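Ferritin heavy chain (Trichoplusia ni, PDB 1Z6O) stores iron in soluble form as the ferroxidase subunit of a secreted 24-chain ferritin, taking up ferrous iron and oxidising it for deposition as ferric mineral. Local coordinates at residues Ala64-Glu67 against Arg68-Met72; Asp148-Glu151 against Glu152-Gly156; Asp118-Lys121 against Ser122-Val126; Leu74-Tyr77 against Leu78-Arg81. All blocks are in the same frame, centred on the assembly; numbering follows the deposited sequence.

Contact 1 (Ala64-Glu67 against Arg68-Met72); sequences ASEE and REHAM. With FE (Fe (III) ion), chain B.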
loop_
_atom_site.group_PDB
_atom_site.type_symbol
_atom_site.label_atom_id
_atom_site.label_comp_id
_atom_site.label_asym_id
_atom_site.label_seq_id
_atom_site.Cartn_x
_atom_site.Cartn_y
_atom_site.Cartn_z
ATOM N N ALA M 64 -12.808 34.314 -28.168
ATOM C CA ALA M 64 -13.755 35.300 -27.637
ATOM C C ALA M 64 -13.611 35.388 -26.113
ATOM O O ALA M 64 -13.573 36.481 -25.544
ATOM C CB ALA M 64 -15.224 34.911 -28.007
ATOM N N SER M 65 -13.545 34.237 -25.446
ATOM C CA SER M 65 -13.419 34.238 -23.988
ATOM C C SER M 65 -12.084 34.835 -23.548
ATOM O O SER M 65 -11.999 35.504 -22.517
ATOM C CB SER M 65 -13.570 32.811 -23.440
ATOM O OG SER M 65 -14.910 32.381 -23.618
ATOM N N GLU M 66 -11.038 34.594 -24.329
ATOM C CA GLU M 66 -9.727 35.149 -24.005
ATOM C C GLU M 66 -9.752 36.686 -24.123
ATOM O O GLU M 66 -9.163 37.382 -23.295
ATOM C CB GLU M 66 -8.665 34.574 -24.948
ATOM C CG GLU M 66 -7.242 34.892 -24.541
ATOM C CD GLU M 66 -6.778 34.074 -23.336
ATOM O OE1 GLU M 66 -7.436 34.125 -22.270
ATOM O OE2 GLU M 66 -5.746 33.378 -23.458
ATOM N N GLU M 67 -10.414 37.225 -25.144
ATOM C CA GLU M 67 -10.469 38.689 -25.288
ATOM C C GLU M 67 -11.254 39.298 -24.121
ATOM O O GLU M 67 -10.947 40.399 -23.653
ATOM C CB GLU M 67 -11.116 39.102 -26.618
ATOM C CG GLU M 67 -10.290 38.753 -27.875
ATOM C CD GLU M 67 -8.850 39.301 -27.830
ATOM O OE1 GLU M 67 -8.632 40.379 -27.233
ATOM O OE2 GLU M 67 -7.937 38.662 -28.408
ATOM N N ARG M 68 -12.286 38.598 -23.665
ATOM C CA ARG M 68 -13.054 39.080 -22.518
ATOM C C ARG M 68 -12.114 39.119 -21.306
ATOM O O ARG M 68 -12.165 40.053 -20.503
ATOM C CB ARG M 68 -14.246 38.150 -22.254
ATOM C CG ARG M 68 -15.012 38.427 -20.957
ATOM C CD ARG M 68 -16.317 37.588 -20.928
ATOM N NE ARG M 68 -17.057 37.729 -19.669
ATOM C CZ ARG M 68 -16.840 36.998 -18.581
ATOM N NH1 ARG M 68 -17.569 37.204 -17.485
ATOM N NH2 ARG M 68 -15.907 36.050 -18.590
ATOM N N GLU M 69 -11.258 38.107 -21.164
ATOM C CA GLU M 69 -10.302 38.100 -20.045
ATOM C C GLU M 69 -9.314 39.277 -20.180
ATOM O O GLU M 69 -8.900 39.853 -19.177
ATOM C CB GLU M 69 -9.493 36.795 -19.998
ATOM C CG GLU M 69 -10.296 35.531 -19.660
ATOM C CD GLU M 69 -10.952 35.585 -18.278
ATOM O OE1 GLU M 69 -10.311 36.089 -17.327
ATOM O OE2 GLU M 69 -12.103 35.111 -18.141
ATOM N N HIS M 70 -8.912 39.615 -21.407
ATOM C CA HIS M 70 -7.990 40.747 -21.607
ATOM C C HIS M 70 -8.655 42.033 -21.121
ATOM O O HIS M 70 -8.017 42.867 -20.473
ATOM C CB HIS M 70 -7.619 40.928 -23.091
ATOM C CG HIS M 70 -6.764 39.831 -23.642
ATOM N ND1 HIS M 70 -6.449 39.736 -24.985
ATOM C CD2 HIS M 70 -6.170 38.772 -23.038
ATOM C CE1 HIS M 70 -5.703 38.662 -25.181
ATOM N NE2 HIS M 70 -5.519 38.061 -24.016
ATOM N N ALA M 71 -9.929 42.211 -21.463
ATOM C CA ALA M 71 -10.646 43.403 -21.020
ATOM C C ALA M 71 -10.666 43.443 -19.487
ATOM O O ALA M 71 -10.422 44.487 -18.876
ATOM C CB ALA M 71 -12.079 43.388 -21.553
ATOM N N MET M 72 -10.957 42.305 -18.864
ATOM C CA MET M 72 -11.002 42.246 -17.402
ATOM C C MET M 72 -9.648 42.574 -16.769
ATOM O O MET M 72 -9.595 43.231 -15.724
ATOM C CB MET M 72 -11.475 40.854 -16.935
ATOM C CG MET M 72 -12.945 40.574 -17.249
ATOM S SD MET M 72 -13.503 38.851 -16.955
ATOM C CE MET M 72 -12.195 38.211 -15.858
HETATM FE FE FE B . -6.848 41.067 -26.470
HETATM O O HOH W 1 -13.768 35.099 -20.371
HETATM O O HOH W 2 -5.934 40.432 -28.191
HETATM O O HOH W 3 -5.238 42.254 -26.022
#

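Contact 2 (Asp148-Glu151 against Glu152-Gly156); sequences DFLE and EQYKG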
loop_
_atom_site.group_PDB
_atom_site.type_symbol
_atom_site.label_atom_id
_atom_site.label_comp_id
_atom_site.label_asym_id
_atom_site.label_seq_id
_atom_site.Cartn_x
_atom_site.Cartn_y
_atom_site.Cartn_z
ATOM N N ASP M 148 3.268 41.663 -20.662
ATOM C CA ASP M 148 2.123 40.761 -20.620
ATOM C C ASP M 148 1.298 40.825 -21.898
ATOM O O ASP M 148 1.167 39.835 -22.615
ATOM C CB ASP M 148 1.218 41.109 -19.443
ATOM C CG ASP M 148 1.707 40.518 -18.141
ATOM O OD1 ASP M 148 1.188 39.448 -17.747
ATOM O OD2 ASP M 148 2.613 41.116 -17.518
ATOM N N PHE M 149 0.747 41.997 -22.186
ATOM C CA PHE M 149 -0.093 42.137 -23.365
ATOM C C PHE M 149 0.614 41.970 -24.697
ATOM O O PHE M 149 0.146 41.199 -25.531
ATOM C CB PHE M 149 -0.855 43.464 -23.316
ATOM C CG PHE M 149 -2.050 43.418 -22.401
ATOM C CD1 PHE M 149 -1.880 43.352 -21.025
ATOM C CD2 PHE M 149 -3.338 43.332 -22.924
ATOM C CE1 PHE M 149 -2.981 43.190 -20.172
ATOM C CE2 PHE M 149 -4.444 43.169 -22.081
ATOM C CZ PHE M 149 -4.260 43.094 -20.707
ATOM N N LEU M 150 1.732 42.658 -24.920
ATOM C CA LEU M 150 2.413 42.491 -26.208
ATOM C C LEU M 150 2.939 41.067 -26.372
ATOM O O LEU M 150 2.948 40.526 -27.476
ATOM C CB LEU M 150 3.556 43.503 -26.374
ATOM C CG LEU M 150 3.104 44.951 -26.626
ATOM C CD1 LEU M 150 4.336 45.832 -26.941
ATOM C CD2 LEU M 150 2.122 44.991 -27.814
ATOM N N GLU M 151 3.377 40.454 -25.278
ATOM C CA GLU M 151 3.877 39.075 -25.340
ATOM C C GLU M 151 2.781 38.172 -25.933
ATOM O O GLU M 151 3.018 37.404 -26.874
ATOM C CB GLU M 151 4.237 38.600 -23.929
ATOM C CG GLU M 151 4.576 37.118 -23.805
ATOM C CD GLU M 151 5.850 36.741 -24.535
ATOM O OE1 GLU M 151 6.628 37.652 -24.894
ATOM O OE2 GLU M 151 6.083 35.531 -24.740
ATOM N N GLU M 152 1.573 38.284 -25.393
ATOM C CA GLU M 152 0.455 37.482 -25.879
ATOM C C GLU M 152 0.131 37.824 -27.341
ATOM O O GLU M 152 -0.203 36.940 -28.141
ATOM C CB GLU M 152 -0.782 37.727 -25.008
ATOM C CG GLU M 152 -1.687 36.524 -24.917
ATOM C CD GLU M 152 -1.038 35.365 -24.162
ATOM O OE1 GLU M 152 -1.575 34.236 -24.226
ATOM O OE2 GLU M 152 0.005 35.586 -23.502
ATOM N N GLN M 153 0.218 39.107 -27.689
ATOM C CA GLN M 153 -0.071 39.527 -29.062
ATOM C C GLN M 153 0.882 38.938 -30.087
ATOM O O GLN M 153 0.439 38.406 -31.106
ATOM C CB GLN M 153 -0.017 41.060 -29.202
ATOM C CG GLN M 153 -1.203 41.804 -28.573
ATOM C CD GLN M 153 -2.533 41.213 -29.001
ATOM O OE1 GLN M 153 -3.224 40.588 -28.199
ATOM N NE2 GLN M 153 -2.887 41.385 -30.277
ATOM N N TYR M 154 2.189 39.039 -29.843
ATOM C CA TYR M 154 3.132 38.532 -30.835
ATOM C C TYR M 154 3.064 37.028 -31.005
ATOM O O TYR M 154 3.144 36.532 -32.128
ATOM C CB TYR M 154 4.564 38.999 -30.527
ATOM C CG TYR M 154 4.744 40.486 -30.793
ATOM C CD1 TYR M 154 4.964 41.382 -29.746
ATOM C CD2 TYR M 154 4.654 41.001 -32.095
ATOM C CE1 TYR M 154 5.085 42.764 -29.984
ATOM C CE2 TYR M 154 4.780 42.377 -32.344
ATOM C CZ TYR M 154 4.995 43.250 -31.278
ATOM O OH TYR M 154 5.132 44.602 -31.507
ATOM N N LYS M 155 2.901 36.295 -29.907
ATOM C CA LYS M 155 2.788 34.838 -30.008
ATOM C C LYS M 155 1.507 34.486 -30.768
ATOM O O LYS M 155 1.502 33.590 -31.618
ATOM C CB LYS M 155 2.721 34.199 -28.613
ATOM C CG LYS M 155 4.037 34.228 -27.858
ATOM C CD LYS M 155 3.917 33.488 -26.523
ATOM C CE LYS M 155 2.787 34.053 -25.657
ATOM N NZ LYS M 155 2.697 33.401 -24.319
ATOM N N GLY M 156 0.423 35.193 -30.453
ATOM C CA GLY M 156 -0.857 34.935 -31.105
ATOM C C GLY M 156 -0.829 35.204 -32.603
ATOM O O GLY M 156 -1.399 34.443 -33.387
HETATM O O HOH W 4 1.610 37.129 -21.458
HETATM O O HOH W 5 -2.876 40.939 -25.367
#

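Contact 3 (Asp118-Lys121 against Ser122-Val126); sequences DVTK and SIRNV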
loop_
_atom_site.group_PDB
_atom_site.type_symbol
_atom_site.label_atom_id
_atom_site.label_comp_id
_atom_site.label_asym_id
_atom_site.label_seq_id
_atom_site.Cartn_x
_atom_site.Cartn_y
_atom_site.Cartn_z
ATOM N N ASP M 118 -4.259 44.800 -35.446
ATOM C CA ASP M 118 -4.820 46.100 -35.039
ATOM C C ASP M 118 -4.726 46.284 -33.522
ATOM O O ASP M 118 -4.442 47.384 -33.030
ATOM C CB ASP M 118 -6.298 46.218 -35.422
ATOM C CG ASP M 118 -6.506 46.401 -36.910
ATOM O OD1 ASP M 118 -5.545 46.794 -37.605
ATOM O OD2 ASP M 118 -7.639 46.165 -37.377
ATOM N N VAL M 119 -4.989 45.217 -32.775
ATOM C CA VAL M 119 -4.906 45.298 -31.316
ATOM C C VAL M 119 -3.462 45.554 -30.881
ATOM O O VAL M 119 -3.213 46.339 -29.969
ATOM C CB VAL M 119 -5.441 43.998 -30.647
ATOM C CG1 VAL M 119 -5.074 43.970 -29.156
ATOM C CG2 VAL M 119 -6.962 43.930 -30.811
ATOM N N THR M 120 -2.507 44.907 -31.543
ATOM C CA THR M 120 -1.096 45.099 -31.196
ATOM C C THR M 120 -0.699 46.561 -31.401
ATOM O O THR M 120 -0.035 47.174 -30.562
ATOM C CB THR M 120 -0.203 44.200 -32.064
ATOM O OG1 THR M 120 -0.574 42.836 -31.839
ATOM C CG2 THR M 120 1.289 44.390 -31.714
ATOM N N LYS M 121 -1.112 47.120 -32.525
ATOM C CA LYS M 121 -0.807 48.513 -32.829
ATOM C C LYS M 121 -1.471 49.433 -31.792
ATOM O O LYS M 121 -0.878 50.413 -31.332
ATOM C CB LYS M 121 -1.318 48.828 -34.235
ATOM C CG LYS M 121 -1.022 50.219 -34.730
ATOM C CD LYS M 121 -1.486 50.340 -36.183
ATOM C CE LYS M 121 -1.441 51.783 -36.659
ATOM N NZ LYS M 121 -2.040 51.939 -38.020
ATOM N N SER M 122 -2.702 49.114 -31.414
ATOM C CA SER M 122 -3.403 49.928 -30.428
ATOM C C SER M 122 -2.709 49.868 -29.054
ATOM O O SER M 122 -2.573 50.890 -28.374
ATOM C CB SER M 122 -4.869 49.467 -30.324
ATOM O OG SER M 122 -5.537 50.196 -29.310
ATOM N N ILE M 123 -2.264 48.682 -28.637
ATOM C CA ILE M 123 -1.566 48.563 -27.352
ATOM C C ILE M 123 -0.258 49.373 -27.398
ATOM O O ILE M 123 0.105 50.027 -26.426
ATOM C CB ILE M 123 -1.258 47.070 -27.020
ATOM C CG1 ILE M 123 -2.578 46.352 -26.685
ATOM C CG2 ILE M 123 -0.287 46.967 -25.819
ATOM C CD1 ILE M 123 -2.481 44.838 -26.735
ATOM N N ARG M 124 0.451 49.324 -28.525
ATOM C CA ARG M 124 1.688 50.097 -28.648
ATOM C C ARG M 124 1.359 51.594 -28.519
ATOM O O ARG M 124 2.154 52.364 -27.975
ATOM C CB ARG M 124 2.396 49.785 -29.987
ATOM C CG ARG M 124 3.071 48.374 -30.018
ATOM C CD ARG M 124 3.603 48.041 -31.429
ATOM N NE ARG M 124 4.345 49.190 -31.926
ATOM C CZ ARG M 124 5.601 49.471 -31.607
ATOM N NH1 ARG M 124 6.299 48.659 -30.819
ATOM N NH2 ARG M 124 6.125 50.630 -31.981
ATOM N N ASN M 125 0.193 52.012 -29.008
ATOM C CA ASN M 125 -0.200 53.416 -28.864
ATOM C C ASN M 125 -0.569 53.759 -27.419
ATOM O O ASN M 125 -0.375 54.890 -26.984
ATOM C CB ASN M 125 -1.352 53.764 -29.812
ATOM C CG ASN M 125 -0.865 53.957 -31.238
ATOM O OD1 ASN M 125 0.228 54.484 -31.456
ATOM N ND2 ASN M 125 -1.664 53.543 -32.209
ATOM N N VAL M 126 -1.104 52.797 -26.667
ATOM C CA VAL M 126 -1.404 53.056 -25.248
ATOM C C VAL M 126 -0.051 53.219 -24.537
ATOM O O VAL M 126 0.137 54.103 -23.692
ATOM C CB VAL M 126 -2.163 51.872 -24.588
ATOM C CG1 VAL M 126 -2.395 52.167 -23.091
ATOM C CG2 VAL M 126 -3.514 51.648 -25.300
#

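Contact 4 (Leu74-Tyr77 against Leu78-Arg81); sequences LIEY and LLMR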
loop_
_atom_site.group_PDB
_atom_site.type_symbol
_atom_site.label_atom_id
_atom_site.label_comp_id
_atom_site.label_asym_id
_atom_site.label_seq_id
_atom_site.Cartn_x
_atom_site.Cartn_y
_atom_site.Cartn_z
ATOM N N LEU M 74 -7.328 44.597 -17.927
ATOM C CA LEU M 74 -7.085 46.042 -18.025
ATOM C C LEU M 74 -7.929 46.777 -16.990
ATOM O O LEU M 74 -7.472 47.740 -16.371
ATOM C CB LEU M 74 -7.422 46.543 -19.435
ATOM C CG LEU M 74 -6.507 45.969 -20.532
ATOM C CD1 LEU M 74 -7.046 46.384 -21.903
ATOM C CD2 LEU M 74 -5.063 46.482 -20.344
ATOM N N ILE M 75 -9.172 46.335 -16.813
ATOM C CA ILE M 75 -10.047 46.943 -15.811
ATOM C C ILE M 75 -9.440 46.735 -14.414
ATOM O O ILE M 75 -9.407 47.665 -13.598
ATOM C CB ILE M 75 -11.468 46.317 -15.860
ATOM C CG1 ILE M 75 -12.177 46.767 -17.146
ATOM C CG2 ILE M 75 -12.277 46.721 -14.607
ATOM C CD1 ILE M 75 -13.461 45.978 -17.456
ATOM N N GLU M 76 -8.961 45.524 -14.128
ATOM C CA GLU M 76 -8.351 45.258 -12.818
ATOM C C GLU M 76 -7.126 46.140 -12.590
ATOM O O GLU M 76 -6.852 46.545 -11.462
ATOM C CB GLU M 76 -7.926 43.785 -12.689
ATOM C CG GLU M 76 -9.096 42.803 -12.638
ATOM C CD GLU M 76 -9.822 42.810 -11.300
ATOM O OE1 GLU M 76 -10.987 42.363 -11.257
ATOM O OE2 GLU M 76 -9.228 43.247 -10.285
ATOM N N TYR M 77 -6.370 46.419 -13.648
ATOM C CA TYR M 77 -5.186 47.265 -13.489
ATOM C C TYR M 77 -5.636 48.674 -13.056
ATOM O O TYR M 77 -5.086 49.256 -12.121
ATOM C CB TYR M 77 -4.392 47.356 -14.807
ATOM C CG TYR M 77 -3.082 48.085 -14.611
ATOM C CD1 TYR M 77 -1.917 47.382 -14.301
ATOM C CD2 TYR M 77 -3.036 49.484 -14.595
ATOM C CE1 TYR M 77 -0.734 48.054 -13.962
ATOM C CE2 TYR M 77 -1.862 50.169 -14.255
ATOM C CZ TYR M 77 -0.720 49.444 -13.933
ATOM O OH TYR M 77 0.421 50.099 -13.522
ATOM N N LEU M 78 -6.631 49.229 -13.740
ATOM C CA LEU M 78 -7.119 50.562 -13.373
ATOM C C LEU M 78 -7.613 50.581 -11.917
ATOM O O LEU M 78 -7.347 51.527 -11.175
ATOM C CB LEU M 78 -8.262 50.997 -14.310
ATOM C CG LEU M 78 -7.878 51.219 -15.788
ATOM C CD1 LEU M 78 -9.106 51.683 -16.572
ATOM C CD2 LEU M 78 -6.763 52.268 -15.891
ATOM N N LEU M 79 -8.332 49.539 -11.508
ATOM C CA LEU M 79 -8.850 49.475 -10.138
ATOM C C LEU M 79 -7.706 49.444 -9.126
ATOM O O LEU M 79 -7.777 50.083 -8.072
ATOM C CB LEU M 79 -9.733 48.227 -9.952
ATOM C CG LEU M 79 -11.078 48.231 -10.704
ATOM C CD1 LEU M 79 -11.656 46.805 -10.734
ATOM C CD2 LEU M 79 -12.059 49.204 -10.011
ATOM N N MET M 80 -6.655 48.688 -9.439
ATOM C CA MET M 80 -5.503 48.594 -8.540
ATOM C C MET M 80 -4.838 49.963 -8.351
ATOM O O MET M 80 -4.333 50.268 -7.268
ATOM C CB MET M 80 -4.462 47.602 -9.095
ATOM C CG MET M 80 -3.124 47.643 -8.334
ATOM S SD MET M 80 -1.841 46.573 -9.042
ATOM C CE MET M 80 -1.419 47.569 -10.547
ATOM N N ARG M 81 -4.835 50.778 -9.406
ATOM C CA ARG M 81 -4.222 52.111 -9.349
ATOM C C ARG M 81 -5.121 53.167 -8.691
ATOM O O ARG M 81 -4.735 54.333 -8.573
ATOM C CB ARG M 81 -3.802 52.565 -10.764
ATOM C CG ARG M 81 -2.627 51.740 -11.349
ATOM C CD ARG M 81 -1.314 51.991 -10.574
ATOM N NE ARG M 81 -0.823 53.361 -10.773
ATOM C CZ ARG M 81 -0.112 53.773 -11.826
ATOM N NH1 ARG M 81 0.222 52.926 -12.800
ATOM N NH2 ARG M 81 0.254 55.051 -11.919
#

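Contact 1 (Ala64-Glu67 against Arg68-Met72)
E67 and H70 both carry CG anti to the carbonyl carbon (chi1 -68° and -69°), which sends two side chains one helical turn apart to the same flank of helix 54-80, where they close on one iron(III) ion. This is the Glu-x-x-His element of the diiron site in the ferritin four-helix bundle. E67 binds through OE1 alone, 2.1 Å from the iron, and H70 through ND1 at 2.0 Å; carboxylate and ring stand at right angles (90° between their planes). The nearness of OE1 to ND1 thus comes from the shared metal, not from a hydrogen bond. Waters 2 and 3 are further ligands, and E32 completes the site from helix 19-47. Water 2 lies in the plane of the imidazole at its edge and 2.7 Å from E67 OE2, to which it probably donates, and this would help to hold the carboxylate. OE2 also lies close to E116, consistent with a role for E67 at a second iron. The H70 ring rests with one face over the E66 carbonyl, CD2 3.3 Å from E66 O, while H70 N donates to that same oxygen at 2.9 Å. E66 CG lies over the same face, 3.6 Å from H70 NE2. On another flank R68 runs out extended to a salt bridge with D81 of the ferritin light chain, and W84 of that chain bonds S65 OG. Water 1 accepts from R68 NH2 and donates to S65 O and, at 2.8 Å, to E69 OE2.

Contact 2 (Asp148-Glu151 against Glu152-Gly156)
Contacts between residues four apart, E151 with K155 and L150 with Y154, join successive turns of helix 139-168, on a partly buried surface facing both the bundle interior and a second heavy-chain subunit. E151 CG is anti to the backbone N (chi1 171°) and the chain then bends, which lays OE2 alongside the K155 methylenes, 3.5 Å from CD. K155 NZ stays 4.0 Å from E151 OE2, too far for a salt bridge, and pairs with E152 OE2 at 3.6 Å. E151 OE1 is bonded to H140 of the second subunit. L150 CB touches the tyrosine ring at Y154 CE1 (4.0 Å), and Y154 N donates to L150 O at 2.9 Å, nearly along the C=O axis. The ring makes a cation-pi contact with R81 of the second subunit. In the ferritin four-helix bundle this helix closes one side of the iron site, and its backbone widens to a pi-type turn at 148-150. There two carbonyl oxygens each accept a hydrogen bond from water: water 4 joins D148 O to E152 OE2, and water 5 donates to F149 O and, at 2.9 Å, to Q153 OE1. Q153 NE2 donates to OE1 of E116, which probably binds the second iron. The Q153 side chain comes within about 4 Å of the bound iron(III), while F149 packs on K73 and L74 of helix 54-80.

Contact 3 (Asp118-Lys121 against Ser122-Val126)
The carbonyl oxygen of V119 accepts the backbone N-H of I123 at 2.9 Å (N-H...O 161°) and is also brushed by the side chain of that residue, I123 CG1 lying 3.3 Å away. Beside this bond the two hydrocarbon chains meet at an oblique angle. V119 CG1, set anti to the backbone N (chi1 168°), reaches forward along the helix to I123 CD1 at 3.7 Å. The same spacing of four repeats around helix 105-132, an amphipathic member of the ferritin four-helix bundle. S122 N bonds to D118 O at 2.9 Å. T120 and R124 touch only lightly, CG2 to CD at 4.3 Å, although R124 CG comes within 3.4 Å of T120 O. On the exposed flank K121 stretches out straight. N125 ND2 lies 3.3 Å from K121 O at an angle too poor for a hydrogen bond. The guanidinium of R124 reaches a second heavy-chain subunit, NH1 donating to N137 O and the F136 ring taking the group in a cation-pi contact. S122 OG is held by Q28 of helix 19-47, and T120 OG1 is gripped by E116 O within its own helix and by Q153 NE2 from helix 139-168. V119 and I123 face inward between helices 19-47 and 139-168, packing on Q28 and Q153, the V119 side chain coming within about 4 Å of the bound iron(III) at its nearest atom.

Contact 4 (Leu74-Tyr77 against Leu78-Arg81)
L74 O accepts from L78 N at 3.1 Å, beginning the last turns of helix 54-80 in the ferritin four-helix bundle. I75 follows with the same bond to L79, and the two side chains lie side by side, I75 CG2 3.9 Å from L79 CD1. E76 is exposed, and E76 O accepts from M80 N at 3.0 Å. Y77 carries the contact: CG anti to the backbone N (chi1 -173°) sends the phenol outward from the helix, where M80 and R81 reach it. M80 CE sits over one face of the ring in a CH-pi contact, 4.0 Å from the centroid and 28° off the normal. R81, just past the last helical residue, curls back through bends at chi2 and chi3. Its CG comes to 3.4 Å from Y77 CE2, and NH1 donates to Y77 OH at 2.9 Å, the hydroxyl lying near the guanidinium plane. Y77 OH also bonds to H140, and R81 NH1 forms a salt bridge with D138, so the helix end is tied to the start of helix 139-168. L74, I75 and L78 pack on I29 of helix 19-47, while M80 and R81 meet Y154 of another heavy-chain subunit.

Along the chain the order is contacts 1, 4, 3, 2. Contacts 1 and 4 share helix 54-80, their centres 14 Å apart; contact 3 lies on helix 105-132 and contact 2 on helix 139-168. Contact 2 connects the set: its centre is about 13 Å from contact 1 and 11 Å from contact 3, and it touches both. F149 reaches H70 and also L74 of contact 4, and L150 packs on I123. Contacts 3 and 4, 18 Å apart between centres, do not touch. Contacts 1, 2 and 3 lie around the iron region, which helix 19-47 completes with E32; contact 4 lies towards one bundle end, and all four meet neighbouring chains.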